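Local structure of proline dehydrogenase (Bradyrhizobium japonicum USDA 110, 3HAZ) at residues Phe67-Lys72 against Val146-Ala151; Glu82-Val87 against Gln160-Met165; Asp105-Glu110 against Ser922-Ser927; Asp212-Ala217 against Pro234-Lys239; Ser216-Ile221 against Lys271-Asn276. The protein probably oxidises L-proline to glutamate in two steps, as a bifunctional enzyme with an FAD-dependent proline dehydrogenase and an NAD-dependent aldehyde dehydrogenase. One frame throughout, in Å; residues are numbered along the deposited sequence.

Interaction 1: Phe67-Lys72 against Val146-Ala151; sequences FALSTK and VKRLGA
R148 reaches across to the carbonyls of F67 and A68 because its CG lies anti to the backbone N (chi1 -163°) and its chain, straight at first, bends at chi3 (80°). L149, the next residue, turns the other way: CG sits anti to the carbonyl carbon (chi1 -63°), which sends its forked end down onto F67. The two methyls sit around one oxygen, with L149 CD2 3.8 Å and L149 CD1 4.0 Å from F67 O. L149 CD1 also lies 4.1 Å from F67 CB, where the two side chains cross at about a right angle, and L69 CD2 meets the same methyl at 4.3 Å. A branched leucine suits this place, since one residue fills the space beside both F67 and L69.

A68 has positive phi and is the C-prime residue of a Schellman motif that closes helix 60-66. A helix end of this kind gathers carbonyls, and R148 lies beside them, its NH1 3.1 Å from A68 O. F67 O is farther from it, near the guanidinium plane at the group's edge. The firmer hold on the arginine is its salt bridge from NH2 to E73.

The contact thus joins the turn between helices 60-66 and 71-85 to the C-terminal end of helix 140-149. F67 also packs on T156 and A157 of helix 151-168, and its ring meets Y476 of a second subunit.

Interaction 2: Glu82-Val87 against Gln160-Met165; sequences EALLRV and QAMRLM
L85 and M162 lie alongside each other, their side chains running past in opposite directions, and this pairing forms the middle of the contact. The forked end of L85 closes round the carbonyl oxygen of M162, L85 CD1 lying 3.3 Å from M162 O, while L85 CD2 touches M162 CE at 3.9 Å. The methionine runs extended and then bends at chi3 (70°), which carries the methyl round to L84 as well, with M162 CE 4.0 Å from L84 CB. A flexible, unbranched thioether fits well between two leucines of one helix turn. M165 meets L85 at a slant, L85 CD1 lying 3.7 Å from M165 CB.

E82 crosses M165 at about a right angle and brings a polar border to this apolar patch. Its OE1 accepts from a water, 2.8 Å away, that also donates to M165 O, so the carboxylate and the neighbouring helix backbone are bridged. The other oxygen, E82 OE2, takes a salt bridge from R86 NH2 at 2.9 Å, nearly straight at 162° and close to the guanidinium plane, and a further bond from H449 NE2. With an alanine here the carboxylate is gone, and R86 and H449 would probably lose their shared acceptor while the water lost one of its holds.

M162 also touches I97 of helix 90-100, and M165 touches A81 and M78 of helix 71-85. Apolar side chains meshing between helices 71-85 and 151-168 are the usual helix-helix packing of an all-helical region, here the one related to the DNA-binding domain of proline dehydrogenases.

Interaction 3: Asp105-Glu110 against Ser922-Ser927; sequences DFIHHE and SRIDDS
I107 and I924 face each other with their CA atoms 7.9 Å apart, in the first turn of helix 106-115 and at the N-cap position of helix 925-934. The approach to that second helix is shaped by an ST turn, in which S922 OG accepts from I924 N at 2.9 Å. The contact bridges the region related to the DNA-binding domain of proline dehydrogenases and the aldehyde dehydrogenase part of the chain.

I107 CG2 touches I924 CD1 at 3.7 Å, the branched side chains meeting at a slant. Next to them E110 stands extended, its CG anti to the backbone N (chi1 -176°), a shape that carries the carboxylate across to the other segment. E110 OE1 rests 3.7 Å from I924 CG1. A glutamate suits this place because its buried carboxylate is met by the guanidinium of R923, itself packed against L75, A76 and V79 of helix 71-85. T141 adds a hydrogen bond to E110 OE2, and a weak one comes from R923 NH1. The main bond of the salt bridge runs from R923 NE to the anti lone pair of E110 OE2 at 3.0 Å, the oxygen standing 19° out of the guanidinium plane.

Interaction 4: Asp212-Ala217 against Pro234-Lys239; sequences DAYASA and PGISVK. With SO4 (sulfate ion), chain K.
Y214, the first residue of 212-217 to touch the strand, lays one ring face over V238: the methyl CG2 stands 3.6 Å from the centroid of the Y214 ring and only 10° off its normal, a CH-pi contact. The ring stretches on toward the strand's C-terminal end, where Y214 OH accepts from K239 N at 3.1 Å in an almost straight bond (172°). A phenylalanine in its place would keep the face over V238 but would probably leave the N-H of K239 without this acceptor. One turn later A217, with its small side chain, lets the strand come near, and its CB meets I236 CD1 at 3.6 Å. I236 has CG1 anti to the backbone N, a torsion that puts CD1 under the helix, also 3.9 Å from Y214 O.

Helix 204-223 and strand 235-238 run antiparallel, 173° between their short axes, as in a beta-alpha-beta unit of the proline dehydrogenase barrel. S237 points to the other side and bonds R341, an FAD-binding residue. K239 NZ pairs with D280 and touches a sulfate weakly. The chemistry divides: packing plus one Y214-K239 hydrogen bond under the helix, the S237 and K239 side chains turned to the flavin side.

Interaction 5: Ser216-Ile221 against Lys271-Asn276; sequences SAIETI and KAHDLN
H273 donates to E219 in an uncommon way: the bond from NE2 to E219 OE1 is 2.9 Å long and practically straight at 175°, and it lies in the imidazole plane, yet it meets the carboxylate from above, 45° out of that group's plane. The two flat groups are turned well out of each other's plane. A bend at chi2 (-46°) brings the carboxylate of E219 back to the ring, although its CB points away from the partner segment. H273 CD2 also comes to 3.5 Å from I218 O, on the helix turn beside it.

Beside this polar pair L275 packs across helix 204-223. L275 CD1 lies 4.0 Å from I218 CG2, and L275 CD2 lies 3.7 Å from I221 CG2. Two beta-branched isoleucines, one turn apart, thus give a single leucine two surfaces to lie against. The segment can come in here because helix 252-272 has just ended in a Schellman motif, with D274 at positive phi as its C-prime residue, and the chain then passes into strand 276-279.

Helix 204-223 is so joined to the link between helix 252-272 and strand 276-279 by a greasy inner layer and a directed hydrogen bond nearer the surface. H273 donates from NE2, and the facing carboxylate would probably also favour the positively charged form of the imidazole.

Interactions 1, 2 and 3 form one neighbourhood: 1 and 2 both use helix 71-85 and touch through F67 and Q160, while K72 NZ of interaction 1 probably bonds R923 O of interaction 3. Interactions 4 and 5 lie elsewhere, in the proline dehydrogenase barrel; they share S216 and A217 of helix 204-223, and strand 235-238 is probably bonded to N276. Interaction 4 is wholly buried, mainly packing with one buried bond, whereas 5 adds a carboxylate-imidazole bond nearer the surface. Interaction 2 is buried too, leucines and methionines with a water-bridged glutamate beside them. Interaction 1 is only partly buried and borders a second subunit; 3 spans two family regions with a buried salt bridge.

Interaction 1: Phe67-Lys72 against Val146-Ala151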
# COMPACT_ATOMS: atom_id res chain seq x y z
N PHE A 67 23.01 10.80 -31.51
CA PHE A 67 22.89 12.10 -30.84
C PHE A 67 21.69 12.18 -29.91
O PHE A 67 21.37 13.25 -29.39
CB PHE A 67 22.90 13.23 -31.87
CG PHE A 67 24.19 13.34 -32.62
CD1 PHE A 67 25.24 14.09 -32.10
CD2 PHE A 67 24.37 12.66 -33.81
CE1 PHE A 67 26.43 14.18 -32.77
CE2 PHE A 67 25.57 12.74 -34.49
CZ PHE A 67 26.61 13.50 -33.96
N ALA A 68 21.04 11.04 -29.68
CA ALA A 68 19.86 11.00 -28.84
C ALA A 68 18.85 12.08 -29.24
O ALA A 68 18.39 12.87 -28.41
CB ALA A 68 20.24 11.13 -27.36
N LEU A 69 18.49 12.09 -30.52
CA LEU A 69 17.57 13.08 -31.06
C LEU A 69 16.11 12.65 -30.99
O LEU A 69 15.77 11.50 -31.27
CB LEU A 69 17.90 13.36 -32.53
CG LEU A 69 19.32 13.73 -32.94
CD1 LEU A 69 19.44 13.78 -34.46
CD2 LEU A 69 19.75 15.06 -32.32
N SER A 70 15.23 13.58 -30.64
CA SER A 70 13.80 13.38 -30.84
C SER A 70 13.50 13.34 -32.34
O SER A 70 14.34 13.71 -33.16
CB SER A 70 13.02 14.52 -30.20
OG SER A 70 13.25 15.74 -30.89
N THR A 71 12.30 12.88 -32.70
CA THR A 71 11.88 12.90 -34.09
C THR A 71 11.86 14.33 -34.63
O THR A 71 12.21 14.57 -35.79
CB THR A 71 10.50 12.25 -34.29
OG1 THR A 71 9.53 12.92 -33.47
CG2 THR A 71 10.55 10.78 -33.89
N LYS A 72 11.46 15.29 -33.79
CA LYS A 72 11.42 16.68 -34.21
C LYS A 72 12.82 17.21 -34.52
O LYS A 72 13.03 17.96 -35.47
CB LYS A 72 10.77 17.57 -33.15
CG LYS A 72 10.62 19.02 -33.61
CD LYS A 72 10.69 20.01 -32.45
CE LYS A 72 9.55 19.83 -31.49
NZ LYS A 72 8.27 20.24 -32.10
N VAL A 146 21.46 22.84 -29.34
CA VAL A 146 22.79 23.39 -29.08
C VAL A 146 23.06 23.45 -27.57
O VAL A 146 24.14 23.09 -27.11
CB VAL A 146 22.96 24.80 -29.70
CG1 VAL A 146 24.14 25.53 -29.08
CG2 VAL A 146 23.13 24.69 -31.21
N LYS A 147 22.06 23.89 -26.82
CA LYS A 147 22.18 23.94 -25.37
C LYS A 147 22.44 22.54 -24.80
O LYS A 147 23.23 22.38 -23.87
CB LYS A 147 20.91 24.57 -24.76
CG LYS A 147 20.90 24.65 -23.24
CD LYS A 147 19.75 25.53 -22.75
CE LYS A 147 19.63 25.55 -21.23
NZ LYS A 147 18.90 24.35 -20.69
N ARG A 148 21.80 21.53 -25.37
CA ARG A 148 21.90 20.17 -24.84
C ARG A 148 23.19 19.45 -25.25
O ARG A 148 23.84 18.83 -24.42
CB ARG A 148 20.69 19.34 -25.25
CG ARG A 148 20.53 18.09 -24.41
CD ARG A 148 19.26 17.33 -24.74
NE ARG A 148 19.39 16.51 -25.94
CZ ARG A 148 18.73 16.74 -27.07
NH1 ARG A 148 18.92 15.94 -28.12
NH2 ARG A 148 17.87 17.75 -27.14
N LEU A 149 23.53 19.52 -26.54
CA LEU A 149 24.67 18.79 -27.08
C LEU A 149 25.93 19.64 -27.21
O LEU A 149 27.04 19.12 -27.17
CB LEU A 149 24.31 18.20 -28.45
CG LEU A 149 23.20 17.16 -28.55
CD1 LEU A 149 22.89 16.86 -30.01
CD2 LEU A 149 23.56 15.88 -27.81
N GLY A 150 25.76 20.95 -27.37
CA GLY A 150 26.86 21.84 -27.70
C GLY A 150 26.85 22.10 -29.19
O GLY A 150 26.42 21.25 -29.97
N ALA A 151 27.32 23.28 -29.60
CA ALA A 151 27.31 23.63 -31.03
C ALA A 151 28.12 22.67 -31.90
O ALA A 151 27.67 22.29 -32.99
CB ALA A 151 27.77 25.07 -31.23

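Interaction 2: Glu82-Val87 against Gln160-Met165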
# COMPACT_ATOMS: atom_id res chain seq x y z
N GLU A 82 19.21 19.35 -46.19
CA GLU A 82 18.83 19.47 -47.60
C GLU A 82 19.08 20.89 -48.14
O GLU A 82 19.62 21.05 -49.24
CB GLU A 82 17.38 19.04 -47.84
CG GLU A 82 16.93 19.15 -49.30
CD GLU A 82 17.73 18.26 -50.24
OE1 GLU A 82 18.51 17.42 -49.75
OE2 GLU A 82 17.59 18.38 -51.48
N ALA A 83 18.68 21.90 -47.39
CA ALA A 83 18.97 23.28 -47.76
C ALA A 83 20.46 23.47 -47.99
O ALA A 83 20.87 24.05 -48.99
CB ALA A 83 18.48 24.25 -46.68
N LEU A 84 21.28 22.97 -47.07
CA LEU A 84 22.73 23.09 -47.19
C LEU A 84 23.30 22.33 -48.39
O LEU A 84 24.26 22.78 -49.01
CB LEU A 84 23.43 22.67 -45.89
CG LEU A 84 23.25 23.67 -44.75
CD1 LEU A 84 23.60 23.06 -43.40
CD2 LEU A 84 24.08 24.92 -45.01
N LEU A 85 22.70 21.19 -48.73
CA LEU A 85 23.16 20.42 -49.87
C LEU A 85 22.85 21.10 -51.19
O LEU A 85 23.47 20.81 -52.22
CB LEU A 85 22.53 19.02 -49.87
CG LEU A 85 23.06 17.98 -48.88
CD1 LEU A 85 22.18 16.74 -48.92
CD2 LEU A 85 24.52 17.63 -49.19
N ARG A 86 21.88 22.00 -51.19
CA ARG A 86 21.44 22.60 -52.44
C ARG A 86 22.11 23.95 -52.68
O ARG A 86 21.82 24.62 -53.67
CB ARG A 86 19.92 22.71 -52.48
CG ARG A 86 19.20 21.40 -52.22
CD ARG A 86 19.11 20.51 -53.46
NE ARG A 86 20.40 19.95 -53.87
CZ ARG A 86 20.82 18.72 -53.56
NH1 ARG A 86 22.00 18.30 -53.99
NH2 ARG A 86 20.06 17.90 -52.84
N VAL A 87 23.01 24.35 -51.78
CA VAL A 87 23.80 25.56 -51.98
C VAL A 87 24.89 25.29 -53.03
O VAL A 87 25.62 24.31 -52.92
CB VAL A 87 24.45 26.05 -50.67
CG1 VAL A 87 25.49 27.12 -50.95
CG2 VAL A 87 23.39 26.58 -49.72
N GLN A 160 26.18 14.71 -40.76
CA GLN A 160 25.67 13.35 -40.94
C GLN A 160 24.31 13.36 -41.63
O GLN A 160 24.05 12.54 -42.51
CB GLN A 160 25.56 12.65 -39.58
CG GLN A 160 25.28 11.17 -39.67
CD GLN A 160 25.33 10.50 -38.30
OE1 GLN A 160 26.07 10.93 -37.41
NE2 GLN A 160 24.53 9.46 -38.13
N ALA A 161 23.45 14.29 -41.25
CA ALA A 161 22.15 14.43 -41.90
C ALA A 161 22.36 14.71 -43.38
O ALA A 161 21.61 14.24 -44.24
CB ALA A 161 21.31 15.55 -41.24
N MET A 162 23.41 15.47 -43.69
CA MET A 162 23.71 15.80 -45.07
C MET A 162 24.09 14.57 -45.90
O MET A 162 23.66 14.45 -47.05
CB MET A 162 24.81 16.88 -45.16
CG MET A 162 24.30 18.27 -44.76
SD MET A 162 25.60 19.51 -44.60
CE MET A 162 26.09 19.73 -46.31
N ARG A 163 24.87 13.65 -45.33
CA ARG A 163 25.17 12.44 -46.08
C ARG A 163 23.94 11.54 -46.21
O ARG A 163 23.78 10.85 -47.22
CB ARG A 163 26.40 11.67 -45.54
CG ARG A 163 26.58 11.67 -44.03
CD ARG A 163 28.02 11.29 -43.67
NE ARG A 163 28.26 11.30 -42.23
CZ ARG A 163 28.76 12.34 -41.56
NH1 ARG A 163 28.94 12.26 -40.24
NH2 ARG A 163 29.09 13.45 -42.20
N LEU A 164 23.06 11.57 -45.22
CA LEU A 164 21.85 10.76 -45.32
C LEU A 164 20.92 11.30 -46.40
O LEU A 164 20.40 10.55 -47.23
CB LEU A 164 21.13 10.67 -43.96
CG LEU A 164 21.86 9.86 -42.88
CD1 LEU A 164 21.21 10.07 -41.51
CD2 LEU A 164 21.93 8.37 -43.22
N MET A 165 20.71 12.62 -46.40
CA MET A 165 19.83 13.25 -47.38
C MET A 165 20.39 13.09 -48.78
O MET A 165 19.64 12.90 -49.74
CB MET A 165 19.64 14.74 -47.06
CG MET A 165 18.86 15.02 -45.77
SD MET A 165 17.31 14.13 -45.76
CE MET A 165 16.49 14.88 -47.16
O HOH W 1 19.32 15.27 -51.31

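Interaction 3: Asp105-Glu110 against Ser922-Ser927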
# COMPACT_ATOMS: atom_id res chain seq x y z
N ASP A 105 21.21 32.90 -34.34
CA ASP A 105 20.21 32.88 -35.40
C ASP A 105 19.53 31.52 -35.48
O ASP A 105 19.22 31.04 -36.57
CB ASP A 105 20.85 33.22 -36.74
CG ASP A 105 20.83 34.71 -37.02
OD1 ASP A 105 20.06 35.41 -36.34
OD2 ASP A 105 21.57 35.16 -37.91
N PHE A 106 19.30 30.92 -34.32
CA PHE A 106 18.78 29.56 -34.24
C PHE A 106 17.42 29.40 -34.92
O PHE A 106 17.23 28.50 -35.74
CB PHE A 106 18.68 29.12 -32.77
CG PHE A 106 19.97 29.26 -32.00
CD1 PHE A 106 21.05 28.47 -32.30
CD2 PHE A 106 20.08 30.19 -30.98
CE1 PHE A 106 22.24 28.59 -31.59
CE2 PHE A 106 21.26 30.32 -30.27
CZ PHE A 106 22.34 29.52 -30.58
N ILE A 107 16.47 30.27 -34.55
CA ILE A 107 15.11 30.19 -35.08
C ILE A 107 15.10 30.60 -36.55
O ILE A 107 14.43 29.98 -37.38
CB ILE A 107 14.11 31.02 -34.20
CG1 ILE A 107 13.90 30.32 -32.86
CG2 ILE A 107 12.77 31.23 -34.91
CD1 ILE A 107 13.05 31.12 -31.85
N HIS A 108 15.90 31.61 -36.88
CA HIS A 108 16.08 32.06 -38.26
C HIS A 108 16.55 30.92 -39.17
O HIS A 108 16.01 30.72 -40.26
CB HIS A 108 17.08 33.22 -38.31
CG HIS A 108 17.23 33.85 -39.66
ND1 HIS A 108 16.28 34.69 -40.20
CD2 HIS A 108 18.22 33.77 -40.58
CE1 HIS A 108 16.68 35.09 -41.40
NE2 HIS A 108 17.85 34.55 -41.65
N HIS A 109 17.55 30.16 -38.72
CA HIS A 109 18.04 29.04 -39.52
C HIS A 109 16.97 27.97 -39.71
O HIS A 109 16.80 27.44 -40.81
CB HIS A 109 19.31 28.43 -38.93
CG HIS A 109 20.48 29.37 -38.89
ND1 HIS A 109 21.54 29.22 -38.02
CD2 HIS A 109 20.74 30.49 -39.61
CE1 HIS A 109 22.40 30.19 -38.21
NE2 HIS A 109 21.94 30.98 -39.17
N GLU A 110 16.27 27.63 -38.63
CA GLU A 110 15.20 26.64 -38.70
C GLU A 110 14.07 27.12 -39.62
O GLU A 110 13.54 26.36 -40.43
CB GLU A 110 14.64 26.33 -37.31
CG GLU A 110 13.58 25.24 -37.31
CD GLU A 110 13.14 24.80 -35.92
OE1 GLU A 110 13.49 25.47 -34.93
OE2 GLU A 110 12.44 23.77 -35.82
N SER A 922 3.25 25.58 -35.89
CA SER A 922 4.68 25.80 -35.79
C SER A 922 5.38 24.56 -35.26
O SER A 922 4.82 23.83 -34.45
CB SER A 922 4.99 26.97 -34.86
OG SER A 922 6.40 27.11 -34.68
N ARG A 923 6.60 24.35 -35.74
CA ARG A 923 7.45 23.28 -35.25
C ARG A 923 8.15 23.75 -33.97
O ARG A 923 8.60 22.95 -33.16
CB ARG A 923 8.50 22.92 -36.32
CG ARG A 923 9.16 21.56 -36.16
CD ARG A 923 9.84 21.15 -37.47
NE ARG A 923 11.10 21.86 -37.68
CZ ARG A 923 11.62 22.14 -38.87
NH1 ARG A 923 12.76 22.79 -38.95
NH2 ARG A 923 11.00 21.77 -39.98
N ILE A 924 8.21 25.07 -33.79
CA ILE A 924 9.07 25.68 -32.78
C ILE A 924 8.43 25.83 -31.39
O ILE A 924 7.66 26.76 -31.14
CB ILE A 924 9.58 27.06 -33.27
CG1 ILE A 924 10.11 26.93 -34.70
CG2 ILE A 924 10.64 27.60 -32.32
CD1 ILE A 924 10.65 28.23 -35.29
N ASP A 925 8.76 24.91 -30.50
CA ASP A 925 8.23 24.93 -29.14
C ASP A 925 8.36 26.29 -28.45
O ASP A 925 7.43 26.74 -27.80
CB ASP A 925 8.86 23.83 -28.28
CG ASP A 925 8.37 22.45 -28.65
OD1 ASP A 925 7.29 22.34 -29.25
OD2 ASP A 925 9.06 21.46 -28.33
N ASP A 926 9.51 26.95 -28.59
CA ASP A 926 9.69 28.25 -27.94
C ASP A 926 8.74 29.32 -28.50
O ASP A 926 8.29 30.20 -27.77
CB ASP A 926 11.15 28.72 -28.04
CG ASP A 926 12.09 27.86 -27.20
OD1 ASP A 926 11.83 27.71 -25.99
OD2 ASP A 926 13.09 27.33 -27.74
N SER A 927 8.44 29.24 -29.79
CA SER A 927 7.51 30.19 -30.41
C SER A 927 6.08 29.92 -29.92
O SER A 927 5.37 30.83 -29.52
CB SER A 927 7.56 30.08 -31.94
OG SER A 927 8.81 30.50 -32.44
O HOH W 2 15.01 23.24 -39.95

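Interaction 4: Asp212-Ala217 against Pro234-Lys239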
# COMPACT_ATOMS: atom_id res chain seq x y z
N ASP A 212 1.58 14.48 -63.45
CA ASP A 212 2.68 14.80 -64.37
C ASP A 212 4.01 14.25 -63.86
O ASP A 212 4.79 13.70 -64.63
CB ASP A 212 2.78 16.31 -64.59
CG ASP A 212 1.59 16.87 -65.34
OD1 ASP A 212 0.84 16.09 -65.97
OD2 ASP A 212 1.39 18.10 -65.31
N ALA A 213 4.26 14.40 -62.56
CA ALA A 213 5.49 13.87 -61.97
C ALA A 213 5.61 12.36 -62.15
O ALA A 213 6.67 11.85 -62.54
CB ALA A 213 5.60 14.26 -60.49
N TYR A 214 4.53 11.64 -61.87
CA TYR A 214 4.52 10.19 -62.09
C TYR A 214 4.79 9.87 -63.55
O TYR A 214 5.59 9.00 -63.87
CB TYR A 214 3.16 9.58 -61.72
CG TYR A 214 2.82 9.55 -60.24
CD1 TYR A 214 3.74 9.14 -59.29
CD2 TYR A 214 1.54 9.89 -59.80
CE1 TYR A 214 3.41 9.10 -57.93
CE2 TYR A 214 1.19 9.85 -58.46
CZ TYR A 214 2.13 9.46 -57.53
OH TYR A 214 1.78 9.42 -56.20
N ALA A 215 4.08 10.58 -64.44
CA ALA A 215 4.22 10.37 -65.87
C ALA A 215 5.67 10.58 -66.28
O ALA A 215 6.24 9.76 -67.00
CB ALA A 215 3.31 11.32 -66.65
N SER A 216 6.27 11.66 -65.79
CA SER A 216 7.68 11.94 -66.06
C SER A 216 8.60 10.87 -65.48
O SER A 216 9.59 10.49 -66.11
CB SER A 216 8.07 13.32 -65.51
OG SER A 216 7.44 14.37 -66.24
N ALA A 217 8.28 10.38 -64.28
CA ALA A 217 9.11 9.36 -63.63
C ALA A 217 9.09 8.05 -64.42
O ALA A 217 10.12 7.40 -64.61
CB ALA A 217 8.66 9.13 -62.17
N PRO A 234 12.33 -2.26 -63.27
CA PRO A 234 12.09 -1.33 -62.17
C PRO A 234 10.60 -1.06 -61.95
O PRO A 234 9.77 -1.31 -62.83
CB PRO A 234 12.79 -0.04 -62.63
CG PRO A 234 13.63 -0.43 -63.81
CD PRO A 234 12.93 -1.58 -64.44
N GLY A 235 10.29 -0.53 -60.77
CA GLY A 235 8.93 -0.20 -60.42
C GLY A 235 8.74 1.25 -60.02
O GLY A 235 9.69 1.99 -59.75
N ILE A 236 7.48 1.67 -59.99
CA ILE A 236 7.12 2.96 -59.45
C ILE A 236 5.97 2.78 -58.47
O ILE A 236 5.08 1.97 -58.70
CB ILE A 236 6.73 3.94 -60.58
CG1 ILE A 236 6.55 5.36 -60.04
CG2 ILE A 236 5.47 3.45 -61.31
CD1 ILE A 236 6.48 6.42 -61.13
N SER A 237 6.01 3.53 -57.37
CA SER A 237 4.94 3.52 -56.38
C SER A 237 4.11 4.79 -56.50
O SER A 237 4.65 5.89 -56.65
CB SER A 237 5.51 3.44 -54.95
OG SER A 237 5.89 2.12 -54.63
N VAL A 238 2.80 4.61 -56.42
CA VAL A 238 1.84 5.69 -56.63
C VAL A 238 0.81 5.72 -55.51
O VAL A 238 0.43 4.67 -55.00
CB VAL A 238 1.13 5.49 -57.99
CG1 VAL A 238 -0.22 6.18 -58.01
CG2 VAL A 238 2.03 5.96 -59.13
N LYS A 239 0.39 6.92 -55.11
CA LYS A 239 -0.63 7.09 -54.07
C LYS A 239 -1.91 7.72 -54.62
O LYS A 239 -1.88 8.81 -55.20
CB LYS A 239 -0.09 7.96 -52.93
CG LYS A 239 0.75 7.21 -51.91
CD LYS A 239 1.23 8.15 -50.82
CE LYS A 239 2.01 7.40 -49.74
NZ LYS A 239 3.15 6.66 -50.33
S SO4 K . 5.19 4.46 -47.30
O1 SO4 K . 6.02 3.26 -47.43
O2 SO4 K . 4.96 4.71 -45.89
O3 SO4 K . 5.89 5.60 -47.89
O4 SO4 K . 3.92 4.26 -48.00

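Interaction 5: Ser216-Ile221 against Lys271-Asn276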
# COMPACT_ATOMS: atom_id res chain seq x y z
N SER A 216 6.27 11.66 -65.79
CA SER A 216 7.68 11.94 -66.06
C SER A 216 8.60 10.87 -65.48
O SER A 216 9.59 10.49 -66.11
CB SER A 216 8.07 13.32 -65.51
OG SER A 216 7.44 14.37 -66.24
N ALA A 217 8.28 10.38 -64.28
CA ALA A 217 9.11 9.36 -63.63
C ALA A 217 9.09 8.05 -64.42
O ALA A 217 10.12 7.40 -64.61
CB ALA A 217 8.66 9.13 -62.17
N ILE A 218 7.90 7.67 -64.86
CA ILE A 218 7.72 6.48 -65.67
C ILE A 218 8.57 6.53 -66.96
O ILE A 218 9.19 5.53 -67.33
CB ILE A 218 6.22 6.27 -65.99
CG1 ILE A 218 5.50 5.76 -64.74
CG2 ILE A 218 6.04 5.29 -67.15
CD1 ILE A 218 3.97 5.81 -64.84
N GLU A 219 8.62 7.68 -67.63
CA GLU A 219 9.48 7.82 -68.80
C GLU A 219 10.97 7.70 -68.45
O GLU A 219 11.72 6.99 -69.12
CB GLU A 219 9.20 9.13 -69.54
CG GLU A 219 7.82 9.18 -70.14
CD GLU A 219 7.47 7.90 -70.89
OE1 GLU A 219 8.24 7.50 -71.79
OE2 GLU A 219 6.41 7.30 -70.58
N THR A 220 11.38 8.38 -67.38
CA THR A 220 12.77 8.28 -66.93
C THR A 220 13.15 6.84 -66.61
O THR A 220 14.16 6.33 -67.11
CB THR A 220 13.03 9.16 -65.69
OG1 THR A 220 12.84 10.53 -66.04
CG2 THR A 220 14.46 8.95 -65.17
N ILE A 221 12.35 6.19 -65.77
CA ILE A 221 12.58 4.80 -65.39
C ILE A 221 12.59 3.92 -66.63
O ILE A 221 13.44 3.04 -66.78
CB ILE A 221 11.49 4.28 -64.44
CG1 ILE A 221 11.66 4.87 -63.05
CG2 ILE A 221 11.52 2.76 -64.37
CD1 ILE A 221 10.45 4.62 -62.15
N LYS A 271 2.82 0.31 -68.42
CA LYS A 271 2.70 -0.89 -69.24
C LYS A 271 3.58 -0.79 -70.49
O LYS A 271 4.26 -1.74 -70.86
CB LYS A 271 1.24 -1.14 -69.63
CG LYS A 271 1.07 -2.19 -70.72
CD LYS A 271 -0.39 -2.57 -70.90
CE LYS A 271 -0.58 -3.62 -71.98
NZ LYS A 271 -0.55 -3.03 -73.35
N ALA A 272 3.56 0.38 -71.13
CA ALA A 272 4.33 0.59 -72.36
C ALA A 272 5.83 0.39 -72.15
O ALA A 272 6.55 0.09 -73.09
CB ALA A 272 4.04 1.96 -72.95
N HIS A 273 6.31 0.55 -70.91
CA HIS A 273 7.71 0.25 -70.61
C HIS A 273 7.82 -1.07 -69.86
O HIS A 273 8.90 -1.43 -69.38
CB HIS A 273 8.36 1.36 -69.79
CG HIS A 273 8.61 2.62 -70.56
ND1 HIS A 273 9.33 2.63 -71.74
CD2 HIS A 273 8.23 3.90 -70.33
CE1 HIS A 273 9.38 3.87 -72.20
NE2 HIS A 273 8.72 4.66 -71.37
N ASP A 274 6.70 -1.78 -69.77
CA ASP A 274 6.63 -3.06 -69.07
C ASP A 274 7.19 -2.96 -67.66
O ASP A 274 8.03 -3.77 -67.26
CB ASP A 274 7.38 -4.14 -69.85
CG ASP A 274 7.02 -5.54 -69.40
OD1 ASP A 274 5.88 -5.74 -68.93
OD2 ASP A 274 7.87 -6.45 -69.52
N LEU A 275 6.72 -1.97 -66.90
CA LEU A 275 7.20 -1.73 -65.55
C LEU A 275 6.31 -2.37 -64.49
O LEU A 275 5.17 -2.72 -64.75
CB LEU A 275 7.30 -0.22 -65.28
CG LEU A 275 8.18 0.63 -66.20
CD1 LEU A 275 8.07 2.10 -65.79
CD2 LEU A 275 9.64 0.16 -66.17
N ASN A 276 6.85 -2.52 -63.29
CA ASN A 276 6.05 -2.83 -62.12
C ASN A 276 5.38 -1.52 -61.68
O ASN A 276 6.04 -0.50 -61.50
CB ASN A 276 6.96 -3.38 -61.01
CG ASN A 276 6.19 -3.75 -59.73
OD1 ASN A 276 6.75 -3.73 -58.64
ND2 ASN A 276 4.91 -4.09 -59.88